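Local structure of fructosyl amine:oxygen oxidoreductase (Neosartorya fumigata, 4WCT) at residues 69-73 with 285-290; 268-272 with 344-350. The protein probably catalyses the FAD-dependent oxidative deglycation of fructosyl amines (Amadori products), with molecular oxygen as the electron acceptor. All coordinates share one frame; numbering follows the deposited sequence.

In the fold
Interaction 1 lies beside the flavin and interaction 2 farther out, with about 14 Å between their centres; they stand about 13 Å and 26 Å from the centre of the chain. Residues 69-73 carry the backbone groups that bind the pyrimidine edge of the isoalloxazine, and 285-290 pack behind them. That second segment then meets both loops of interaction 2: Pro289 CD lies 3.5 Å from Tyr272 CB, and Phe286 CE2 lies 3.6 Å from Met344 CE. Apolar packing therefore runs from the flavin-binding strand through 285-290 to 268-272 and 344-350. Along the sequence the segments of the two contacts alternate, all within the FAD dependent oxidoreductase region.

Interaction 1. Residues 69-73 with 285-290; sequences DINKI and FFMEPD. With FAD (flavin-adenine dinucleotide), chain C.
Ile73 and Met287 cross at about a right angle, with Met287 CE 3.8 Å from Ile73 CG1. A bend at the last torsion of Met287 (chi3 -77°) turns this methyl toward Ile73, while SD rests against the carbonyl of Lys72. Farther out, Ile73 CD1 sits over the centre of the Phe285 ring, 4.0 Å from its centroid and only 3° off the normal, a CH-pi contact on one face. Asn71 slides past Met287 in the opposite direction, its amide carbon CG 3.6 Å from Met287 CB. No direct hydrogen bond joins the two segments; instead Asn71 ND2 donates to two waters. Water 2 donates to Glu288 O at 2.6 Å, and water 1 lies within bonding distance of the same oxygen. At the far end the Ile70 and Asp290 side chains cross nearly perpendicularly, Ile70 CD1 meeting Asp290 CB.

The flavin is gripped by the backbone of Ile73, whose N donates to FAD O4 at 2.8 Å and whose O accepts from FAD N3 at 3.0 Å, a two-bond pairing that fixes the pyrimidine edge. Lys72, bent at chi2, passes over one face of the isoalloxazine, with NZ 3.5 Å from FAD C5X. Its ammonium is held by a salt bridge to Asp69 OD2 (2.9 Å), on the anti lone pair of that oxygen; Lys297 also forms a salt bridge to OD2.

Strand 72-75 is an edge of a three-stranded antiparallel sheet, next to 176-179, whereas 284-287 runs between 277-280 and 295-310 in the large mixed sheet. Side chains of Trp178 and Val277 also pack against Met287.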
loop_
_atom_site.group_PDB
_atom_site.type_symbol
_atom_site.label_atom_id
_atom_site.label_comp_id
_atom_site.label_asym_id
_atom_site.label_seq_id
_atom_site.Cartn_x
_atom_site.Cartn_y
_atom_site.Cartn_z
ATOM N N ASP A 69 6.533 -6.289 -3.067
ATOM C CA ASP A 69 5.567 -7.283 -3.460
ATOM C C ASP A 69 5.718 -7.462 -4.969
ATOM O O ASP A 69 5.875 -6.477 -5.715
ATOM C CB ASP A 69 4.162 -6.741 -3.133
ATOM C CG ASP A 69 3.133 -7.821 -3.030
ATOM O OD1 ASP A 69 3.295 -8.821 -3.765
ATOM O OD2 ASP A 69 2.043 -7.535 -2.444
ATOM N N ILE A 70 5.579 -8.698 -5.435
ATOM C CA ILE A 70 5.685 -8.962 -6.873
ATOM C C ILE A 70 4.560 -8.333 -7.694
ATOM O O ILE A 70 4.715 -8.063 -8.881
ATOM C CB ILE A 70 5.750 -10.478 -7.189
ATOM C CG1 ILE A 70 4.631 -11.246 -6.494
ATOM C CG2 ILE A 70 7.130 -11.040 -6.867
ATOM C CD1 ILE A 70 4.432 -12.648 -7.017
ATOM N N ASN A 71 3.466 -7.958 -7.052
ATOM C CA ASN A 71 2.447 -7.214 -7.746
ATOM C C ASN A 71 1.570 -6.445 -6.784
ATOM O O ASN A 71 1.458 -6.824 -5.605
ATOM C CB ASN A 71 1.616 -8.112 -8.653
ATOM C CG ASN A 71 1.332 -9.461 -8.048
ATOM O OD1 ASN A 71 0.768 -9.555 -6.971
ATOM N ND2 ASN A 71 1.767 -10.520 -8.737
ATOM N N LYS A 72 0.961 -5.390 -7.303
ATOM C CA LYS A 72 -0.098 -4.625 -6.636
ATOM C C LYS A 72 -1.065 -4.152 -7.727
ATOM O O LYS A 72 -0.733 -4.104 -8.924
ATOM C CB LYS A 72 0.470 -3.371 -5.914
ATOM C CG LYS A 72 1.516 -3.682 -4.866
ATOM C CD LYS A 72 0.906 -4.236 -3.584
ATOM C CE LYS A 72 1.885 -4.105 -2.435
ATOM N NZ LYS A 72 1.506 -4.946 -1.276
ATOM N N ILE A 73 -2.259 -3.788 -7.296
ATOM C CA ILE A 73 -3.305 -3.290 -8.191
ATOM C C ILE A 73 -3.105 -1.807 -8.440
ATOM O O ILE A 73 -2.833 -1.056 -7.511
ATOM C CB ILE A 73 -4.693 -3.508 -7.565
ATOM C CG1 ILE A 73 -4.904 -4.996 -7.238
ATOM C CG2 ILE A 73 -5.751 -2.947 -8.505
ATOM C CD1 ILE A 73 -6.151 -5.297 -6.431
ATOM N N PHE A 285 -8.293 -11.462 -3.964
ATOM C CA PHE A 285 -7.885 -11.236 -5.327
ATOM C C PHE A 285 -6.666 -12.061 -5.673
ATOM O O PHE A 285 -5.939 -12.504 -4.798
ATOM C CB PHE A 285 -7.651 -9.747 -5.619
ATOM C CG PHE A 285 -6.631 -9.074 -4.726
ATOM C CD1 PHE A 285 -7.056 -8.309 -3.646
ATOM C CD2 PHE A 285 -5.291 -9.083 -5.046
ATOM C CE1 PHE A 285 -6.135 -7.627 -2.847
ATOM C CE2 PHE A 285 -4.370 -8.419 -4.242
ATOM C CZ PHE A 285 -4.799 -7.672 -3.158
ATOM N N PHE A 286 -6.409 -12.206 -6.971
ATOM C CA PHE A 286 -5.139 -12.791 -7.412
ATOM C C PHE A 286 -4.600 -12.047 -8.585
ATOM O O PHE A 286 -5.356 -11.369 -9.289
ATOM C CB PHE A 286 -5.256 -14.285 -7.743
ATOM C CG PHE A 286 -5.651 -14.582 -9.173
ATOM C CD1 PHE A 286 -4.684 -14.906 -10.114
ATOM C CD2 PHE A 286 -6.961 -14.634 -9.537
ATOM C CE1 PHE A 286 -5.051 -15.260 -11.402
ATOM C CE2 PHE A 286 -7.345 -14.957 -10.828
ATOM C CZ PHE A 286 -6.382 -15.231 -11.773
ATOM N N MET A 287 -3.277 -12.141 -8.760
ATOM C CA MET A 287 -2.637 -11.542 -9.923
ATOM C C MET A 287 -1.794 -12.565 -10.665
ATOM O O MET A 287 -1.472 -13.631 -10.170
ATOM C CB MET A 287 -1.830 -10.273 -9.589
ATOM C CG MET A 287 -2.707 -9.017 -9.579
ATOM S SD MET A 287 -2.155 -7.476 -8.823
ATOM C CE MET A 287 -2.394 -7.819 -7.082
ATOM N N GLU A 288 -1.496 -12.248 -11.912
ATOM C CA GLU A 288 -0.879 -13.250 -12.736
ATOM C C GLU A 288 0.500 -13.660 -12.201
ATOM O O GLU A 288 1.219 -12.879 -11.567
ATOM C CB GLU A 288 -0.845 -12.834 -14.199
ATOM C CG GLU A 288 0.178 -11.788 -14.544
ATOM C CD GLU A 288 0.073 -11.347 -15.995
ATOM O OE1 GLU A 288 0.902 -11.776 -16.802
ATOM O OE2 GLU A 288 -0.867 -10.584 -16.321
ATOM N N PRO A 289 0.910 -14.874 -12.508
ATOM C CA PRO A 289 2.194 -15.388 -12.009
ATOM C C PRO A 289 3.372 -14.509 -12.415
ATOM O O PRO A 289 3.398 -13.967 -13.533
ATOM C CB PRO A 289 2.295 -16.744 -12.670
ATOM C CG PRO A 289 0.859 -17.140 -12.904
ATOM C CD PRO A 289 0.146 -15.892 -13.247
ATOM N N ASP A 290 4.353 -14.352 -11.523
ATOM C CA ASP A 290 5.462 -13.451 -11.837
ATOM C C ASP A 290 6.401 -14.064 -12.866
ATOM O O ASP A 290 6.475 -15.278 -13.019
ATOM C CB ASP A 290 6.232 -13.002 -10.575
ATOM C CG ASP A 290 7.234 -14.015 -10.117
ATOM O OD1 ASP A 290 6.776 -15.018 -9.542
ATOM O OD2 ASP A 290 8.484 -13.803 -10.300
HETATM P PA FAD C . 6.327 0.946 2.903
HETATM O O1A FAD C . 6.348 0.636 1.434
HETATM O O2A FAD C . 5.930 -0.100 3.898
HETATM O O5B FAD C . 7.760 1.485 3.255
HETATM C C5B FAD C . 8.067 1.867 4.604
HETATM C C4B FAD C . 9.582 1.819 4.768
HETATM O O4B FAD C . 9.943 2.416 6.055
HETATM C C3B FAD C . 10.171 0.412 4.748
HETATM O O3B FAD C . 11.198 0.266 3.754
HETATM C C2B FAD C . 10.734 0.234 6.161
HETATM O O2B FAD C . 11.850 -0.647 6.271
HETATM C C1B FAD C . 11.025 1.679 6.569
HETATM N N9A FAD C . 11.065 1.840 8.039
HETATM C C8A FAD C . 10.302 1.223 8.959
HETATM N N7A FAD C . 10.680 1.581 10.208
HETATM C C5A FAD C . 11.651 2.517 10.050
HETATM C C6A FAD C . 12.522 3.255 10.955
HETATM N N6A FAD C . 12.389 3.132 12.288
HETATM N N1A FAD C . 13.472 4.034 10.395
HETATM C C2A FAD C . 13.618 4.196 9.073
HETATM N N3A FAD C . 12.876 3.513 8.186
HETATM C C4A FAD C . 11.907 2.677 8.635
HETATM N N1 FAD C . -1.744 -0.510 -2.493
HETATM C C2 FAD C . -2.158 -0.340 -3.798
HETATM O O2 FAD C . -2.037 0.781 -4.288
HETATM N N3 FAD C . -2.565 -1.372 -4.542
HETATM C C4 FAD C . -2.733 -2.606 -4.022
HETATM O O4 FAD C . -3.129 -3.605 -4.682
HETATM C C4X FAD C . -2.342 -2.851 -2.644
HETATM N N5 FAD C . -2.474 -4.085 -2.089
HETATM C C5X FAD C . -1.868 -4.324 -0.885
HETATM C C6 FAD C . -1.768 -5.616 -0.378
HETATM C C7 FAD C . -1.248 -5.826 0.885
HETATM C C7M FAD C . -1.086 -7.220 1.372
HETATM C C8 FAD C . -0.743 -4.682 1.656
HETATM C C8M FAD C . -0.131 -4.845 2.999
HETATM C C9 FAD C . -0.741 -3.417 1.124
HETATM C C9A FAD C . -1.335 -3.183 -0.098
HETATM N N10 FAD C . -1.422 -1.882 -0.603
HETATM C C10 FAD C . -1.837 -1.712 -1.924
HETATM C "C1'" FAD C . -1.002 -0.683 0.107
HETATM C "C2'" FAD C . 0.414 -0.252 -0.240
HETATM O "O2'" FAD C . 1.233 -1.410 -0.160
HETATM C "C3'" FAD C . 0.864 0.809 0.774
HETATM O "O3'" FAD C . -0.157 1.807 0.923
HETATM C "C4'" FAD C . 2.187 1.462 0.364
HETATM O "O4'" FAD C . 3.100 0.457 -0.071
HETATM C "C5'" FAD C . 2.759 2.166 1.588
HETATM O "O5'" FAD C . 3.969 2.821 1.211
HETATM P P FAD C . 4.913 3.451 2.349
HETATM O O1P FAD C . 6.130 4.026 1.662
HETATM O O2P FAD C . 4.032 4.315 3.219
HETATM O O3P FAD C . 5.353 2.167 3.206
HETATM O O HOH W 1 1.380 -13.376 -8.751
HETATM O O HOH W 2 2.340 -10.554 -11.584
#

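Interaction 2. Residues 268-272 with 344-350; sequences EVKQY and MPHLADR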
loop_
_atom_site.group_PDB
_atom_site.type_symbol
_atom_site.label_atom_id
_atom_site.label_comp_id
_atom_site.label_asym_id
_atom_site.label_seq_id
_atom_site.Cartn_x
_atom_site.Cartn_y
_atom_site.Cartn_z
ATOM N N GLU A 268 1.869 -25.107 -17.572
ATOM C CA GLU A 268 0.555 -24.531 -17.224
ATOM C C GLU A 268 0.627 -23.011 -17.089
ATOM O O GLU A 268 -0.324 -22.329 -17.489
ATOM C CB GLU A 268 -0.023 -25.141 -15.959
ATOM C CG GLU A 268 0.796 -24.817 -14.731
ATOM C CD GLU A 268 0.184 -25.277 -13.419
ATOM O OE1 GLU A 268 -0.951 -25.807 -13.355
ATOM O OE2 GLU A 268 0.880 -25.127 -12.414
ATOM N N VAL A 269 1.791 -22.487 -16.703
ATOM C CA VAL A 269 1.936 -21.058 -16.455
ATOM C C VAL A 269 1.745 -20.232 -17.709
ATOM O O VAL A 269 1.348 -19.072 -17.647
ATOM C CB VAL A 269 3.272 -20.721 -15.790
ATOM C CG1 VAL A 269 4.422 -20.764 -16.772
ATOM C CG2 VAL A 269 3.182 -19.377 -15.068
ATOM N N LYS A 270 1.958 -20.845 -18.877
ATOM C CA LYS A 270 1.971 -20.062 -20.093
ATOM C C LYS A 270 0.604 -19.527 -20.482
ATOM O O LYS A 270 0.533 -18.588 -21.239
ATOM C CB LYS A 270 2.586 -20.887 -21.239
ATOM C CG LYS A 270 4.010 -21.335 -20.936
ATOM C CD LYS A 270 4.651 -22.003 -22.146
ATOM C CE LYS A 270 6.064 -22.470 -21.836
ATOM N NZ LYS A 270 6.466 -23.457 -22.865
ATOM N N GLN A 271 -0.475 -20.118 -19.974
ATOM C CA GLN A 271 -1.813 -19.594 -20.181
ATOM C C GLN A 271 -2.128 -18.369 -19.344
ATOM O O GLN A 271 -3.038 -17.598 -19.685
ATOM C CB GLN A 271 -2.901 -20.671 -19.930
ATOM C CG GLN A 271 -3.004 -21.738 -20.996
ATOM C CD GLN A 271 -3.349 -21.160 -22.341
ATOM O OE1 GLN A 271 -2.440 -20.933 -23.169
ATOM N NE2 GLN A 271 -4.667 -20.985 -22.616
ATOM N N TYR A 272 -1.389 -18.193 -18.254
ATOM C CA TYR A 272 -1.724 -17.215 -17.227
ATOM C C TYR A 272 -1.017 -15.891 -17.510
ATOM O O TYR A 272 -0.189 -15.436 -16.729
ATOM C CB TYR A 272 -1.327 -17.714 -15.828
ATOM C CG TYR A 272 -2.141 -18.886 -15.291
ATOM C CD1 TYR A 272 -1.874 -20.182 -15.717
ATOM C CD2 TYR A 272 -3.010 -18.717 -14.206
ATOM C CE1 TYR A 272 -2.565 -21.245 -15.224
ATOM C CE2 TYR A 272 -3.730 -19.786 -13.702
ATOM C CZ TYR A 272 -3.511 -21.041 -14.216
ATOM O OH TYR A 272 -4.154 -22.139 -13.694
ATOM N N MET A 344 -10.713 -20.816 -9.402
ATOM C CA MET A 344 -9.676 -21.682 -9.956
ATOM C C MET A 344 -9.543 -22.954 -9.097
ATOM O O MET A 344 -8.498 -23.215 -8.512
ATOM C CB MET A 344 -8.333 -20.928 -10.004
ATOM C CG MET A 344 -8.394 -19.758 -10.965
ATOM S SD MET A 344 -6.818 -18.925 -11.254
ATOM C CE MET A 344 -6.501 -18.249 -9.624
ATOM N N PRO A 345 -10.586 -23.783 -9.060
ATOM C CA PRO A 345 -10.582 -24.913 -8.120
ATOM C C PRO A 345 -9.498 -25.942 -8.404
ATOM O O PRO A 345 -9.079 -26.664 -7.489
ATOM C CB PRO A 345 -11.985 -25.535 -8.294
ATOM C CG PRO A 345 -12.537 -24.933 -9.540
ATOM C CD PRO A 345 -11.935 -23.553 -9.627
ATOM N N HIS A 346 -8.966 -25.949 -9.636
ATOM C CA HIS A 346 -7.852 -26.818 -9.949
ATOM C C HIS A 346 -6.586 -26.474 -9.176
ATOM O O HIS A 346 -5.678 -27.330 -9.059
ATOM C CB HIS A 346 -7.564 -26.827 -11.445
ATOM C CG HIS A 346 -7.289 -25.484 -12.020
ATOM N ND1 HIS A 346 -8.264 -24.516 -12.132
ATOM C CD2 HIS A 346 -6.166 -24.954 -12.557
ATOM C CE1 HIS A 346 -7.726 -23.412 -12.611
ATOM N NE2 HIS A 346 -6.476 -23.672 -12.943
ATOM N N LEU A 347 -6.538 -25.253 -8.650
ATOM C CA LEU A 347 -5.395 -24.769 -7.860
ATOM C C LEU A 347 -5.643 -24.807 -6.353
ATOM O O LEU A 347 -4.751 -24.522 -5.586
ATOM C CB LEU A 347 -5.036 -23.334 -8.265
ATOM C CG LEU A 347 -4.621 -23.154 -9.725
ATOM C CD1 LEU A 347 -4.261 -21.694 -9.957
ATOM C CD2 LEU A 347 -3.519 -24.127 -10.157
ATOM N N ALA A 348 -6.878 -25.052 -5.923
ATOM C CA ALA A 348 -7.252 -24.748 -4.554
ATOM C C ALA A 348 -6.549 -25.576 -3.492
ATOM O O ALA A 348 -6.573 -25.178 -2.319
ATOM C CB ALA A 348 -8.753 -24.863 -4.375
ATOM N N ASP A 349 -6.030 -26.744 -3.862
ATOM C CA ASP A 349 -5.318 -27.580 -2.914
ATOM C C ASP A 349 -3.801 -27.569 -3.113
ATOM O O ASP A 349 -3.084 -28.407 -2.540
ATOM C CB ASP A 349 -5.845 -29.015 -2.962
ATOM C CG ASP A 349 -7.257 -29.145 -2.396
ATOM O OD1 ASP A 349 -7.552 -28.512 -1.361
ATOM O OD2 ASP A 349 -8.084 -29.824 -3.036
ATOM N N ARG A 350 -3.286 -26.646 -3.912
ATOM C CA ARG A 350 -1.843 -26.621 -4.179
ATOM C C ARG A 350 -1.117 -26.113 -2.941
ATOM O O ARG A 350 -1.593 -25.212 -2.231
ATOM C CB ARG A 350 -1.527 -25.713 -5.346
ATOM C CG ARG A 350 -2.084 -26.222 -6.664
ATOM C CD ARG A 350 -1.140 -27.189 -7.333
ATOM N NE ARG A 350 -0.100 -26.473 -8.048
ATOM C CZ ARG A 350 -0.172 -26.107 -9.334
ATOM N NH1 ARG A 350 -1.102 -26.616 -10.134
ATOM N NH2 ARG A 350 0.814 -25.400 -9.836
#
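Glu268 and Arg350 approach from opposite directions and form a salt bridge, their carboxylate and guanidinium planes only 11° apart. The main bond runs from Arg350 NH2 to Glu268 OE2, 2.6 Å long with an N-H...O angle of 162°, and uses the syn lone pair; NH1 adds a weak bond to OE1 at 3.3 Å. Bends at chi2 and chi3 kink the arginine chain on its way out and turn the guanidinium edge to the carboxylate. Gly265 N also binds OE2, and Gln263 O takes a bond from NH2.

A separate hydrogen bond runs from His346 NE2 to Tyr272 OH, 2.9 Å, with the hydroxyl oxygen near the imidazole plane. The other ring nitrogen, ND1, is hydrogen-bonded to Thr161 OG1, so the imidazole is held at both nitrogens.

Leu347 to Arg350 form a type I beta turn between helix 330-343 and strand 352-362, with Arg350, its last residue, facing the loop joining strands 253-263 and 277-280.

Apolar contacts gather round Tyr272. Met344 SD lies at the ring edge, 5.4 Å from the centroid of the Tyr272 ring and 83° off the normal, in a Met-aromatic contact. Leu347 CD1 reaches Tyr272 CE2 at 4.2 Å, and Leu296 of strand 295-310 packs against both Tyr272 and Leu347.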